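Local coordinates for protein epsin 1 (PDB 5LP0) that probably binds membranes rich in phosphatidylinositol 4,5-bisphosphate, alters their curvature and promotes the clathrin-coated invaginations of receptor-mediated endocytosis, at residues A[6-11]-A[41-46]; A[33-38]-A[70-75]; A[60-65]-A[92-97]; A[46-51]-A[66-71]. All blocks are in the same frame, centred on the assembly; numbering follows the deposited sequence.

Contact 1: A[6-11]-A[41-46]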
loop_
_atom_site.group_PDB
_atom_site.type_symbol
_atom_site.label_atom_id
_atom_site.label_comp_id
_atom_site.label_asym_id
_atom_site.label_seq_id
_atom_site.Cartn_x
_atom_site.Cartn_y
_atom_site.Cartn_z
ATOM N N SER A 6 -9.294 -16.813 7.260
ATOM C CA SER A 6 -8.522 -15.723 6.687
ATOM C C SER A 6 -8.214 -14.627 7.693
ATOM O O SER A 6 -9.084 -14.206 8.466
ATOM C CB SER A 6 -9.261 -15.088 5.512
ATOM O OG SER A 6 -8.504 -13.993 5.037
ATOM N N GLU A 7 -6.974 -14.173 7.682
ATOM C CA GLU A 7 -6.627 -13.004 8.456
ATOM C C GLU A 7 -6.064 -11.921 7.548
ATOM O O GLU A 7 -5.312 -11.065 7.999
ATOM C CB GLU A 7 -5.638 -13.373 9.564
ATOM C CG GLU A 7 -6.311 -14.177 10.678
ATOM C CD GLU A 7 -5.394 -14.519 11.834
ATOM O OE1 GLU A 7 -4.178 -14.706 11.604
ATOM O OE2 GLU A 7 -5.905 -14.611 12.972
ATOM N N ALA A 8 -6.433 -11.969 6.274
ATOM C CA ALA A 8 -5.908 -11.030 5.288
ATOM C C ALA A 8 -6.206 -9.571 5.632
ATOM O O ALA A 8 -5.312 -8.739 5.579
ATOM C CB ALA A 8 -6.426 -11.383 3.901
ATOM N N GLU A 9 -7.458 -9.275 5.956
ATOM C CA GLU A 9 -7.869 -7.917 6.257
ATOM C C GLU A 9 -7.154 -7.447 7.508
ATOM O O GLU A 9 -6.656 -6.326 7.562
ATOM C CB GLU A 9 -9.385 -7.804 6.422
ATOM C CG GLU A 9 -9.818 -6.410 6.842
ATOM C CD GLU A 9 -11.316 -6.258 7.016
ATOM O OE1 GLU A 9 -12.073 -7.201 6.716
ATOM O OE2 GLU A 9 -11.725 -5.180 7.489
ATOM N N ILE A 10 -7.088 -8.305 8.509
ATOM C CA ILE A 10 -6.392 -7.981 9.739
ATOM C C ILE A 10 -4.902 -7.690 9.495
ATOM O O ILE A 10 -4.367 -6.745 10.066
ATOM C CB ILE A 10 -6.626 -9.098 10.781
ATOM C CG1 ILE A 10 -8.065 -8.976 11.291
ATOM C CG2 ILE A 10 -5.647 -8.994 11.926
ATOM C CD1 ILE A 10 -8.570 -10.208 11.983
ATOM N N LYS A 11 -4.242 -8.478 8.646
ATOM C CA LYS A 11 -2.828 -8.245 8.359
ATOM C C LYS A 11 -2.627 -6.879 7.690
ATOM O O LYS A 11 -1.687 -6.150 8.004
ATOM C CB LYS A 11 -2.274 -9.371 7.476
ATOM C CG LYS A 11 -2.024 -10.652 8.258
ATOM C CD LYS A 11 -1.564 -11.787 7.360
ATOM C CE LYS A 11 -1.276 -13.069 8.137
ATOM N NZ LYS A 11 -0.236 -12.867 9.197
ATOM N N PHE A 41 -6.996 -11.753 -2.070
ATOM C CA PHE A 41 -6.656 -10.579 -2.875
ATOM C C PHE A 41 -7.759 -9.550 -2.730
ATOM O O PHE A 41 -7.486 -8.368 -2.522
ATOM C CB PHE A 41 -6.503 -10.972 -4.335
ATOM C CG PHE A 41 -6.337 -9.810 -5.268
ATOM C CD1 PHE A 41 -5.073 -9.348 -5.623
ATOM C CD2 PHE A 41 -7.440 -9.203 -5.819
ATOM C CE1 PHE A 41 -4.922 -8.285 -6.506
ATOM C CE2 PHE A 41 -7.303 -8.130 -6.688
ATOM C CZ PHE A 41 -6.051 -7.650 -7.019
ATOM N N SER A 42 -9.011 -9.968 -2.889
ATOM C CA SER A 42 -10.096 -9.013 -2.737
ATOM C C SER A 42 -10.146 -8.372 -1.348
ATOM O O SER A 42 -10.403 -7.152 -1.228
ATOM C CB SER A 42 -11.424 -9.644 -3.075
ATOM O OG SER A 42 -11.531 -9.727 -4.472
ATOM N N GLU A 43 -9.970 -9.190 -0.312
ATOM C CA GLU A 43 -9.944 -8.663 1.068
ATOM C C GLU A 43 -8.810 -7.643 1.266
ATOM O O GLU A 43 -8.988 -6.577 1.902
ATOM C CB GLU A 43 -9.815 -9.812 2.079
ATOM C CG GLU A 43 -11.014 -10.768 2.110
ATOM C CD GLU A 43 -10.713 -12.103 2.807
ATOM O OE1 GLU A 43 -9.523 -12.437 3.016
ATOM O OE2 GLU A 43 -11.683 -12.825 3.157
ATOM N N ILE A 44 -7.650 -7.929 0.682
ATOM C CA ILE A 44 -6.443 -7.134 0.893
ATOM C C ILE A 44 -6.646 -5.806 0.194
ATOM O O ILE A 44 -6.501 -4.749 0.792
ATOM C CB ILE A 44 -5.209 -7.864 0.330
ATOM C CG1 ILE A 44 -4.826 -8.992 1.272
ATOM C CG2 ILE A 44 -4.004 -6.884 0.124
ATOM C CD1 ILE A 44 -3.901 -10.022 0.656
ATOM N N MET A 45 -7.054 -5.842 -1.049
ATOM C CA MET A 45 -7.133 -4.643 -1.841
ATOM C C MET A 45 -8.219 -3.737 -1.293
ATOM O O MET A 45 -8.027 -2.517 -1.210
ATOM C CB MET A 45 -7.386 -4.975 -3.299
ATOM C CG MET A 45 -6.194 -5.669 -3.938
ATOM S SD MET A 45 -4.613 -4.776 -3.965
ATOM C CE MET A 45 -4.950 -3.529 -5.218
ATOM N N SER A 46 -9.337 -4.296 -0.857
ATOM C CA SER A 46 -10.398 -3.461 -0.325
ATOM C C SER A 46 -9.872 -2.691 0.884
ATOM O O SER A 46 -10.102 -1.464 1.006
ATOM C CB SER A 46 -11.598 -4.321 0.071
ATOM O OG SER A 46 -12.571 -3.504 0.677
#

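Contact 2: A[33-38]-A[70-75]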
loop_
_atom_site.group_PDB
_atom_site.type_symbol
_atom_site.label_atom_id
_atom_site.label_comp_id
_atom_site.label_asym_id
_atom_site.label_seq_id
_atom_site.Cartn_x
_atom_site.Cartn_y
_atom_site.Cartn_z
ATOM N N ASP A 33 2.300 -12.795 -0.571
ATOM C CA ASP A 33 1.946 -14.166 -0.922
ATOM C C ASP A 33 0.426 -14.338 -1.015
ATOM O O ASP A 33 -0.066 -15.005 -1.919
ATOM C CB ASP A 33 2.491 -15.165 0.106
ATOM C CG ASP A 33 3.977 -15.397 -0.030
ATOM O OD1 ASP A 33 4.515 -15.235 -1.149
ATOM O OD2 ASP A 33 4.603 -15.740 0.991
ATOM N N LEU A 34 -0.309 -13.716 -0.083
ATOM C CA LEU A 34 -1.770 -13.812 -0.083
ATOM C C LEU A 34 -2.411 -13.161 -1.310
ATOM O O LEU A 34 -3.531 -13.507 -1.680
ATOM C CB LEU A 34 -2.371 -13.241 1.208
ATOM C CG LEU A 34 -2.160 -14.119 2.450
ATOM C CD1 LEU A 34 -2.483 -13.346 3.704
ATOM C CD2 LEU A 34 -3.004 -15.392 2.385
ATOM N N THR A 35 -1.744 -12.192 -1.931
ATOM C CA THR A 35 -2.334 -11.609 -3.155
ATOM C C THR A 35 -2.497 -12.583 -4.323
ATOM O O THR A 35 -3.234 -12.282 -5.263
ATOM C CB THR A 35 -1.589 -10.355 -3.681
ATOM O OG1 THR A 35 -0.274 -10.711 -4.130
ATOM C CG2 THR A 35 -1.534 -9.254 -2.597
ATOM N N TYR A 36 -1.818 -13.731 -4.270
ATOM C CA TYR A 36 -2.021 -14.787 -5.260
ATOM C C TYR A 36 -3.230 -15.650 -4.946
ATOM O O TYR A 36 -3.560 -16.527 -5.718
ATOM C CB TYR A 36 -0.782 -15.675 -5.373
ATOM C CG TYR A 36 0.422 -14.968 -5.918
ATOM C CD1 TYR A 36 1.316 -14.319 -5.079
ATOM C CD2 TYR A 36 0.660 -14.956 -7.274
ATOM C CE1 TYR A 36 2.436 -13.673 -5.602
ATOM C CE2 TYR A 36 1.758 -14.333 -7.799
ATOM C CZ TYR A 36 2.631 -13.710 -6.972
ATOM O OH TYR A 36 3.692 -13.102 -7.577
ATOM N N ASN A 37 -3.855 -15.433 -3.803
ATOM C CA ASN A 37 -5.057 -16.157 -3.398
ATOM C C ASN A 37 -6.239 -15.251 -3.739
ATOM O O ASN A 37 -6.365 -14.151 -3.185
ATOM C CB ASN A 37 -4.958 -16.430 -1.894
ATOM C CG ASN A 37 -6.172 -17.119 -1.319
ATOM O OD1 ASN A 37 -7.311 -16.692 -1.506
ATOM N ND2 ASN A 37 -5.920 -18.179 -0.565
ATOM N N VAL A 38 -7.057 -15.636 -4.700
ATOM C CA VAL A 38 -8.036 -14.713 -5.270
ATOM C C VAL A 38 -9.022 -14.144 -4.209
ATOM O O VAL A 38 -9.372 -12.945 -4.203
ATOM C CB VAL A 38 -8.774 -15.371 -6.469
ATOM C CG1 VAL A 38 -9.685 -16.485 -5.993
ATOM C CG2 VAL A 38 -9.552 -14.340 -7.231
ATOM N N GLU A 70 2.902 -0.131 -2.700
ATOM C CA GLU A 70 4.106 -0.196 -3.505
ATOM C C GLU A 70 4.762 -1.574 -3.406
ATOM O O GLU A 70 5.157 -2.182 -4.416
ATOM C CB GLU A 70 5.087 0.873 -3.058
ATOM C CG GLU A 70 6.389 0.832 -3.844
ATOM C CD GLU A 70 7.354 1.906 -3.419
ATOM O OE1 GLU A 70 7.177 2.500 -2.332
ATOM O OE2 GLU A 70 8.297 2.169 -4.188
ATOM N N TYR A 71 4.899 -2.067 -2.188
ATOM C CA TYR A 71 5.493 -3.381 -1.973
ATOM C C TYR A 71 4.695 -4.472 -2.701
ATOM O O TYR A 71 5.267 -5.374 -3.313
ATOM C CB TYR A 71 5.553 -3.683 -0.479
ATOM C CG TYR A 71 6.239 -4.994 -0.157
ATOM C CD1 TYR A 71 7.583 -5.029 0.113
ATOM C CD2 TYR A 71 5.536 -6.186 -0.126
ATOM C CE1 TYR A 71 8.214 -6.203 0.431
ATOM C CE2 TYR A 71 6.168 -7.385 0.165
ATOM C CZ TYR A 71 7.511 -7.384 0.430
ATOM O OH TYR A 71 8.160 -8.555 0.728
ATOM N N LEU A 72 3.367 -4.408 -2.651
ATOM C CA LEU A 72 2.530 -5.413 -3.306
ATOM C C LEU A 72 2.558 -5.300 -4.830
ATOM O O LEU A 72 2.518 -6.303 -5.548
ATOM C CB LEU A 72 1.102 -5.269 -2.795
ATOM C CG LEU A 72 0.859 -5.505 -1.307
ATOM C CD1 LEU A 72 -0.637 -5.343 -0.991
ATOM C CD2 LEU A 72 1.362 -6.879 -0.843
ATOM N N ILE A 73 2.629 -4.085 -5.343
ATOM C CA ILE A 73 2.789 -3.860 -6.775
ATOM C C ILE A 73 4.064 -4.543 -7.277
ATOM O O ILE A 73 4.049 -5.194 -8.335
ATOM C CB ILE A 73 2.861 -2.346 -7.080
ATOM C CG1 ILE A 73 1.466 -1.713 -6.992
ATOM C CG2 ILE A 73 3.498 -2.073 -8.437
ATOM C CD1 ILE A 73 1.495 -0.190 -6.767
ATOM N N LYS A 74 5.141 -4.431 -6.515
ATOM C CA LYS A 74 6.451 -4.936 -6.943
ATOM C C LYS A 74 6.676 -6.408 -6.603
ATOM O O LYS A 74 7.437 -7.093 -7.285
ATOM C CB LYS A 74 7.555 -4.109 -6.297
ATOM C CG LYS A 74 7.616 -2.666 -6.754
ATOM C CD LYS A 74 8.709 -1.922 -6.023
ATOM C CE LYS A 74 8.747 -0.491 -6.482
ATOM N NZ LYS A 74 9.857 0.271 -5.826
ATOM N N THR A 75 6.003 -6.910 -5.575
ATOM C CA THR A 75 6.343 -8.207 -4.985
ATOM C C THR A 75 5.200 -9.238 -5.024
ATOM O O THR A 75 5.436 -10.444 -4.862
ATOM C CB THR A 75 6.756 -8.023 -3.514
ATOM O OG1 THR A 75 7.486 -6.785 -3.360
ATOM C CG2 THR A 75 7.617 -9.160 -3.075
#

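Contact 3: A[60-65]-A[92-97]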
loop_
_atom_site.group_PDB
_atom_site.type_symbol
_atom_site.label_atom_id
_atom_site.label_comp_id
_atom_site.label_asym_id
_atom_site.label_seq_id
_atom_site.Cartn_x
_atom_site.Cartn_y
_atom_site.Cartn_z
ATOM N N ARG A 60 -1.299 8.648 8.727
ATOM C CA ARG A 60 -0.297 7.593 8.621
ATOM C C ARG A 60 -0.926 6.317 8.021
ATOM O O ARG A 60 -0.226 5.515 7.425
ATOM C CB ARG A 60 0.364 7.278 9.960
ATOM C CG ARG A 60 1.778 6.758 9.754
ATOM C CD ARG A 60 2.406 6.280 11.046
ATOM N NE ARG A 60 2.388 7.325 12.063
ATOM C CZ ARG A 60 3.360 8.207 12.258
ATOM N NH1 ARG A 60 4.454 8.186 11.505
ATOM N NH2 ARG A 60 3.236 9.119 13.217
ATOM N N HIS A 61 -2.240 6.146 8.148
ATOM C CA HIS A 61 -2.939 5.066 7.446
ATOM C C HIS A 61 -2.658 5.210 5.972
ATOM O O HIS A 61 -2.399 4.224 5.289
ATOM C CB HIS A 61 -4.461 5.162 7.625
ATOM C CG HIS A 61 -4.957 4.724 8.966
ATOM N ND1 HIS A 61 -6.290 4.796 9.313
ATOM C CD2 HIS A 61 -4.309 4.225 10.046
ATOM C CE1 HIS A 61 -6.445 4.344 10.546
ATOM N NE2 HIS A 61 -5.266 3.971 11.003
ATOM N N VAL A 62 -2.715 6.441 5.474
ATOM C CA VAL A 62 -2.602 6.684 4.036
ATOM C C VAL A 62 -1.149 6.485 3.614
ATOM O O VAL A 62 -0.844 5.806 2.627
ATOM C CB VAL A 62 -3.032 8.147 3.684
ATOM C CG1 VAL A 62 -2.939 8.391 2.170
ATOM C CG2 VAL A 62 -4.441 8.453 4.177
ATOM N N TYR A 63 -0.227 7.057 4.381
ATOM C CA TYR A 63 1.197 6.931 4.080
ATOM C C TYR A 63 1.639 5.458 4.075
ATOM O O TYR A 63 2.237 4.979 3.102
ATOM C CB TYR A 63 1.979 7.732 5.115
ATOM C CG TYR A 63 3.458 7.818 4.851
ATOM C CD1 TYR A 63 3.965 8.674 3.887
ATOM C CD2 TYR A 63 4.353 7.042 5.580
ATOM C CE1 TYR A 63 5.323 8.765 3.656
ATOM C CE2 TYR A 63 5.705 7.123 5.350
ATOM C CZ TYR A 63 6.184 7.985 4.386
ATOM O OH TYR A 63 7.543 8.066 4.170
ATOM N N LYS A 64 1.307 4.724 5.142
ATOM C CA LYS A 64 1.696 3.313 5.254
ATOM C C LYS A 64 0.970 2.409 4.237
ATOM O O LYS A 64 1.549 1.436 3.738
ATOM C CB LYS A 64 1.516 2.821 6.693
ATOM C CG LYS A 64 2.541 3.454 7.643
ATOM C CD LYS A 64 2.267 3.237 9.136
ATOM C CE LYS A 64 2.582 1.806 9.543
ATOM N NZ LYS A 64 2.287 1.613 10.994
ATOM N N ALA A 65 -0.269 2.741 3.905
ATOM C CA ALA A 65 -0.978 2.010 2.852
ATOM C C ALA A 65 -0.279 2.200 1.523
ATOM O O ALA A 65 -0.256 1.262 0.711
ATOM C CB ALA A 65 -2.443 2.434 2.768
ATOM N N GLN A 92 -3.651 9.266 -7.402
ATOM C CA GLN A 92 -3.397 10.639 -7.857
ATOM C C GLN A 92 -3.961 11.684 -6.900
ATOM O O GLN A 92 -3.345 12.710 -6.670
ATOM C CB GLN A 92 -3.985 10.853 -9.257
ATOM C CG GLN A 92 -3.215 10.152 -10.329
ATOM C CD GLN A 92 -3.877 10.247 -11.683
ATOM O OE1 GLN A 92 -5.064 10.554 -11.783
ATOM N NE2 GLN A 92 -3.107 9.990 -12.737
ATOM N N THR A 93 -5.123 11.412 -6.312
ATOM C CA THR A 93 -5.754 12.375 -5.432
ATOM C C THR A 93 -4.858 12.670 -4.239
ATOM O O THR A 93 -4.947 13.749 -3.655
ATOM C CB THR A 93 -7.129 11.892 -4.980
ATOM O OG1 THR A 93 -7.786 12.937 -4.289
ATOM C CG2 THR A 93 -7.072 10.656 -4.061
ATOM N N LEU A 94 -4.003 11.717 -3.887
ATOM C CA LEU A 94 -3.164 11.852 -2.706
ATOM C C LEU A 94 -2.018 12.852 -2.884
ATOM O O LEU A 94 -1.398 13.270 -1.904
ATOM C CB LEU A 94 -2.625 10.497 -2.276
ATOM C CG LEU A 94 -3.728 9.476 -1.950
ATOM C CD1 LEU A 94 -3.110 8.107 -1.591
ATOM C CD2 LEU A 94 -4.650 9.962 -0.845
ATOM N N LYS A 95 -1.750 13.243 -4.127
ATOM C CA LYS A 95 -0.787 14.312 -4.402
ATOM C C LYS A 95 -1.332 15.643 -3.889
ATOM O O LYS A 95 -0.584 16.594 -3.779
ATOM C CB LYS A 95 -0.474 14.384 -5.900
ATOM C CG LYS A 95 0.226 13.112 -6.420
ATOM C CD LYS A 95 0.398 13.062 -7.931
ATOM C CE LYS A 95 1.271 14.189 -8.411
ATOM N NZ LYS A 95 1.468 14.099 -9.881
ATOM N N ASP A 96 -2.632 15.681 -3.578
ATOM C CA ASP A 96 -3.296 16.864 -3.016
ATOM C C ASP A 96 -3.591 16.763 -1.530
ATOM O O ASP A 96 -4.214 17.663 -0.964
ATOM C CB ASP A 96 -4.630 17.131 -3.733
ATOM C CG ASP A 96 -4.487 17.201 -5.231
ATOM O OD1 ASP A 96 -3.563 17.883 -5.706
ATOM O OD2 ASP A 96 -5.307 16.570 -5.940
ATOM N N PHE A 97 -3.162 15.678 -0.897
ATOM C CA PHE A 97 -3.491 15.420 0.500
ATOM C C PHE A 97 -2.904 16.486 1.412
ATOM O O PHE A 97 -1.739 16.826 1.280
ATOM C CB PHE A 97 -2.971 14.038 0.893
ATOM C CG PHE A 97 -3.333 13.607 2.283
ATOM C CD1 PHE A 97 -4.419 12.781 2.498
ATOM C CD2 PHE A 97 -2.576 13.998 3.378
ATOM C CE1 PHE A 97 -4.741 12.355 3.755
ATOM C CE2 PHE A 97 -2.918 13.566 4.651
ATOM C CZ PHE A 97 -4.017 12.755 4.826
#

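Contact 4: A[46-51]-A[66-71]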
loop_
_atom_site.group_PDB
_atom_site.type_symbol
_atom_site.label_atom_id
_atom_site.label_comp_id
_atom_site.label_asym_id
_atom_site.label_seq_id
_atom_site.Cartn_x
_atom_site.Cartn_y
_atom_site.Cartn_z
ATOM N N SER A 46 -9.337 -4.296 -0.857
ATOM C CA SER A 46 -10.398 -3.461 -0.325
ATOM C C SER A 46 -9.872 -2.691 0.884
ATOM O O SER A 46 -10.102 -1.464 1.006
ATOM C CB SER A 46 -11.598 -4.321 0.071
ATOM O OG SER A 46 -12.571 -3.504 0.677
ATOM N N MET A 47 -9.190 -3.397 1.785
ATOM C CA MET A 47 -8.665 -2.753 2.980
ATOM C C MET A 47 -7.599 -1.706 2.648
ATOM O O MET A 47 -7.537 -0.649 3.271
ATOM C CB MET A 47 -8.138 -3.799 3.962
ATOM C CG MET A 47 -7.884 -3.221 5.353
ATOM S SD MET A 47 -9.427 -2.683 6.155
ATOM C CE MET A 47 -9.075 -0.977 6.581
ATOM N N VAL A 48 -6.767 -1.949 1.653
ATOM C CA VAL A 48 -5.747 -0.982 1.292
ATOM C C VAL A 48 -6.396 0.285 0.751
ATOM O O VAL A 48 -6.008 1.400 1.149
ATOM C CB VAL A 48 -4.711 -1.568 0.289
ATOM C CG1 VAL A 48 -3.717 -0.482 -0.125
ATOM C CG2 VAL A 48 -3.927 -2.740 0.901
ATOM N N TRP A 49 -7.362 0.171 -0.145
ATOM C CA TRP A 49 -8.068 1.336 -0.680
ATOM C C TRP A 49 -8.789 2.107 0.417
ATOM O O TRP A 49 -8.802 3.354 0.394
ATOM C CB TRP A 49 -9.043 0.958 -1.807
ATOM C CG TRP A 49 -8.398 0.388 -3.054
ATOM C CD1 TRP A 49 -8.637 -0.841 -3.605
ATOM C CD2 TRP A 49 -7.433 1.028 -3.912
ATOM N NE1 TRP A 49 -7.875 -1.004 -4.727
ATOM C CE2 TRP A 49 -7.122 0.118 -4.940
ATOM C CE3 TRP A 49 -6.808 2.280 -3.908
ATOM C CZ2 TRP A 49 -6.198 0.410 -5.956
ATOM C CZ3 TRP A 49 -5.893 2.575 -4.904
ATOM C CH2 TRP A 49 -5.599 1.643 -5.928
ATOM N N LYS A 50 -9.332 1.407 1.409
ATOM C CA LYS A 50 -9.952 2.088 2.537
ATOM C C LYS A 50 -8.926 2.915 3.301
ATOM O O LYS A 50 -9.169 4.081 3.612
ATOM C CB LYS A 50 -10.598 1.086 3.476
ATOM C CG LYS A 50 -11.913 0.507 2.944
ATOM C CD LYS A 50 -12.529 -0.503 3.921
ATOM C CE LYS A 50 -13.804 -1.165 3.346
ATOM N NZ LYS A 50 -14.269 -2.263 4.231
ATOM N N ARG A 51 -7.760 2.346 3.592
ATOM C CA ARG A 51 -6.746 3.064 4.348
ATOM C C ARG A 51 -6.222 4.250 3.530
ATOM O O ARG A 51 -5.935 5.305 4.084
ATOM C CB ARG A 51 -5.612 2.109 4.751
ATOM C CG ARG A 51 -6.034 1.106 5.860
ATOM C CD ARG A 51 -5.960 1.813 7.219
ATOM N NE ARG A 51 -6.828 1.338 8.313
ATOM C CZ ARG A 51 -6.407 0.678 9.393
ATOM N NH1 ARG A 51 -5.150 0.288 9.504
ATOM N NH2 ARG A 51 -7.262 0.353 10.356
ATOM N N MET A 66 0.370 3.347 1.300
ATOM C CA MET A 66 1.063 3.538 0.018
ATOM C C MET A 66 2.359 2.725 0.042
ATOM O O MET A 66 2.736 2.128 -0.972
ATOM C CB MET A 66 1.384 5.004 -0.278
ATOM C CG MET A 66 0.198 5.789 -0.797
ATOM S SD MET A 66 0.657 7.414 -1.427
ATOM C CE MET A 66 0.951 8.196 0.156
ATOM N N THR A 67 3.031 2.656 1.190
ATOM C CA THR A 67 4.215 1.809 1.315
ATOM C C THR A 67 3.839 0.354 1.062
ATOM O O THR A 67 4.504 -0.345 0.305
ATOM C CB THR A 67 4.830 1.968 2.670
ATOM O OG1 THR A 67 5.235 3.336 2.804
ATOM C CG2 THR A 67 6.045 1.051 2.826
ATOM N N LEU A 68 2.730 -0.087 1.647
ATOM C CA LEU A 68 2.271 -1.449 1.426
ATOM C C LEU A 68 1.874 -1.655 -0.038
ATOM O O LEU A 68 2.269 -2.650 -0.659
ATOM C CB LEU A 68 1.121 -1.775 2.367
ATOM C CG LEU A 68 0.481 -3.139 2.115
ATOM C CD1 LEU A 68 1.492 -4.260 2.357
ATOM C CD2 LEU A 68 -0.727 -3.324 3.004
ATOM N N MET A 69 1.110 -0.742 -0.615
ATOM C CA MET A 69 0.687 -0.905 -1.990
ATOM C C MET A 69 1.903 -0.978 -2.906
ATOM O O MET A 69 1.942 -1.833 -3.799
ATOM C CB MET A 69 -0.256 0.210 -2.436
ATOM C CG MET A 69 -0.948 -0.128 -3.760
ATOM S SD MET A 69 -2.126 -1.527 -3.619
ATOM C CE MET A 69 -3.666 -0.636 -3.455
ATOM N N GLU A 70 2.902 -0.131 -2.700
ATOM C CA GLU A 70 4.106 -0.196 -3.505
ATOM C C GLU A 70 4.762 -1.574 -3.406
ATOM O O GLU A 70 5.157 -2.182 -4.416
ATOM C CB GLU A 70 5.087 0.873 -3.058
ATOM C CG GLU A 70 6.389 0.832 -3.844
ATOM C CD GLU A 70 7.354 1.906 -3.419
ATOM O OE1 GLU A 70 7.177 2.500 -2.332
ATOM O OE2 GLU A 70 8.297 2.169 -4.188
ATOM N N TYR A 71 4.899 -2.067 -2.188
ATOM C CA TYR A 71 5.493 -3.381 -1.973
ATOM C C TYR A 71 4.695 -4.472 -2.701
ATOM O O TYR A 71 5.267 -5.374 -3.313
ATOM C CB TYR A 71 5.553 -3.683 -0.479
ATOM C CG TYR A 71 6.239 -4.994 -0.157
ATOM C CD1 TYR A 71 7.583 -5.029 0.113
ATOM C CD2 TYR A 71 5.536 -6.186 -0.126
ATOM C CE1 TYR A 71 8.214 -6.203 0.431
ATOM C CE2 TYR A 71 6.168 -7.385 0.165
ATOM C CZ TYR A 71 7.511 -7.384 0.430
ATOM O OH TYR A 71 8.160 -8.555 0.728
#

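Contact 1: A[6-11]-A[41-46]
Ser-6 and Glu-43 make the one hydrogen bond between segments 6-11 and 41-46. The hydroxyl OG of Ser-6 donates to OE1 of Glu-43 over 2.7 Å, meeting the oxygen on its syn side but 22° out of the carboxylate plane. The same OG accepts the backbone N-H of Ala-8 at 3.1 Å in a nearly straight bond (170°). Two bonds therefore fix its rotation, with OG anti to the backbone N of Ser-6 (chi1 177°). The glutamate chain runs out extended beyond CG to reach it. With an alanine in place of Glu-43 the Ser-6 hydroxyl would probably lose its acceptor and the helix start its polar tie to helix 38-51.

Apolar contact lies beside this link. CB of Ala-8 sits 3.9 Å from CG1 of Ile-44 and also borders the carboxylate, 3.4 Å from Glu-43 OE1. Ile-44 continues inward onto Ile-31 and Leu-34 of helix 25-34.

As for charge, Glu-9 OE1 and Glu-43 OE2 stand 6.7 Å apart, and the likely repulsion is probably eased by the salt bridge of Glu-9 to Arg-13, a residue that probably binds the phosphoinositide. Ser-6 OG, in accepting from Ala-8 N, makes an ST turn that leads into the first helix of the all-helical ENTH fold.

Contact 2: A[33-38]-A[70-75]
Thr-35 and Leu-72 turn methyl groups to each other at an oblique angle, CG2 of the threonine lying 4.1 Å from CD2 of the leucine. The threonine splits its roles between its two branches: chi1 of 66° places OG1 between the backbone N and the carbonyl carbon, where it bonds to Ala-32 O and Ser-77 N, while CG2 is left to face the leucine. Ile-31, Ile-44 and Val-80 pack around Leu-72. Both Thr-35 and Leu-72 are buried within the ENTH helical stack, at the place where the type I turn Leu-34 to Asn-37, joining helices 25-34 and 38-51, packs against the end of helix 59-75. Tyr-36, within that turn, reaches across with its hydroxyl end. Its OH stops 4.2 Å from the carbonyl O of Thr-75, which lies at the ring edge near the plane, and makes instead a weak hydrogen bond with Arg-132. Thr-75 is held by its own helix: OG1 donates to Tyr-71 O at 2.6 Å, tilted 17° from the carbonyl plane. That same OG1 stands 3.6 Å above the plane of the Tyr-71 ring, over its centre.

Contact 3: A[60-65]-A[92-97]
Val-62 is the residue of segment 60-65 that meets 92-97, joining helix 59-75 to the short 3-10 turn that follows helix 89-92 in the ENTH fold. Just before it, His-61 takes no part in the contact; its ND1 is hydrogen-bonded to Asp-54, and it probably binds the phosphoinositide. The Val-62 side chain is about 6 Å from that of Arg-51, another probable phosphoinositide-binding residue. Val-62 uses both branches. CG1, anti to the backbone N (chi1 -179°), fits against the forked end of Leu-94, with CD1 and CD2 of the leucine each 3.8 Å from it. The two side chains meet at a slant. All three touching residues are buried, and the contact is apolar. Further on, Lys-64 has its partners elsewhere, in the backbone oxygens of Ser-17, Asp-19 and Trp-21. The second branch of the valine completes the contact: Val-62 and Phe-97 approach from opposite directions, and CG2 of Val-62 reaches CE1 of the Phe-97 ring at 3.9 Å.

Contact 4: A[46-51]-A[66-71]
Val-48 and Met-69 mark the closest backbone approach, their CA atoms 7.2 Å apart, where segments 46-51 and 66-71 run 143° apart in direction with their axes 10.2 Å from each other. Helices 38-51 and 59-75 are successive in the chain, and this roughly antiparallel pair lies at the centre of the ENTH fold. Met-69 and Val-48 carry most of the contact. The methionine chain bends at chi2 and chi3, bringing CE over one face of the Trp-49 indole as a CH-pi contact, 3.8 Å from the centroid of the six-membered ring and 13° off its normal. SD is 5.4 Å from the centroid of the same ring, a more distant Met-aromatic contact. NE1 of the indole is hydrogen-bonded to Gln-83 of helix 78-86, which is likely to help hold the ring's orientation. Were Trp-49 a serine, the Met-69 methyl would probably lose the flat face it rests on, and Gln-83 its indole partner. Val-48 meets both Leu-68 and Met-69. Its CG2 meets CD2 of Leu-68 at 3.9 Å, the two side chains slanting past one another. Its other branch is squeezed: CG1 of Val-48 lies 3.3 Å from CE of Met-69, nearer than carbons usually pack.

How the contacts relate
Taken together, the four contacts show how a helical stack is tied through two shared members, helices 38-51 and 59-75. Contact 4 lies near the centre of the chain, with contacts 1 and 3 some 10 Å from it between centres. Contact 1 joins contact 2 through Ile-44 CG2, 3.9 Å from Leu-72 CD1, and contact 4 through Met-45 CE, 3.6 Å from Met-69 CE. Contacts 1 and 3, with centres about 19 Å apart, do not touch. Contacts 3 and 4 meet at the probable phosphoinositide site: His-61 CG packs 3.5 Å from Arg-51 CD, and both residues probably bind the lipid. Deeper in, Leu-94 CD1 rests 3.8 Å from Met-66 SD.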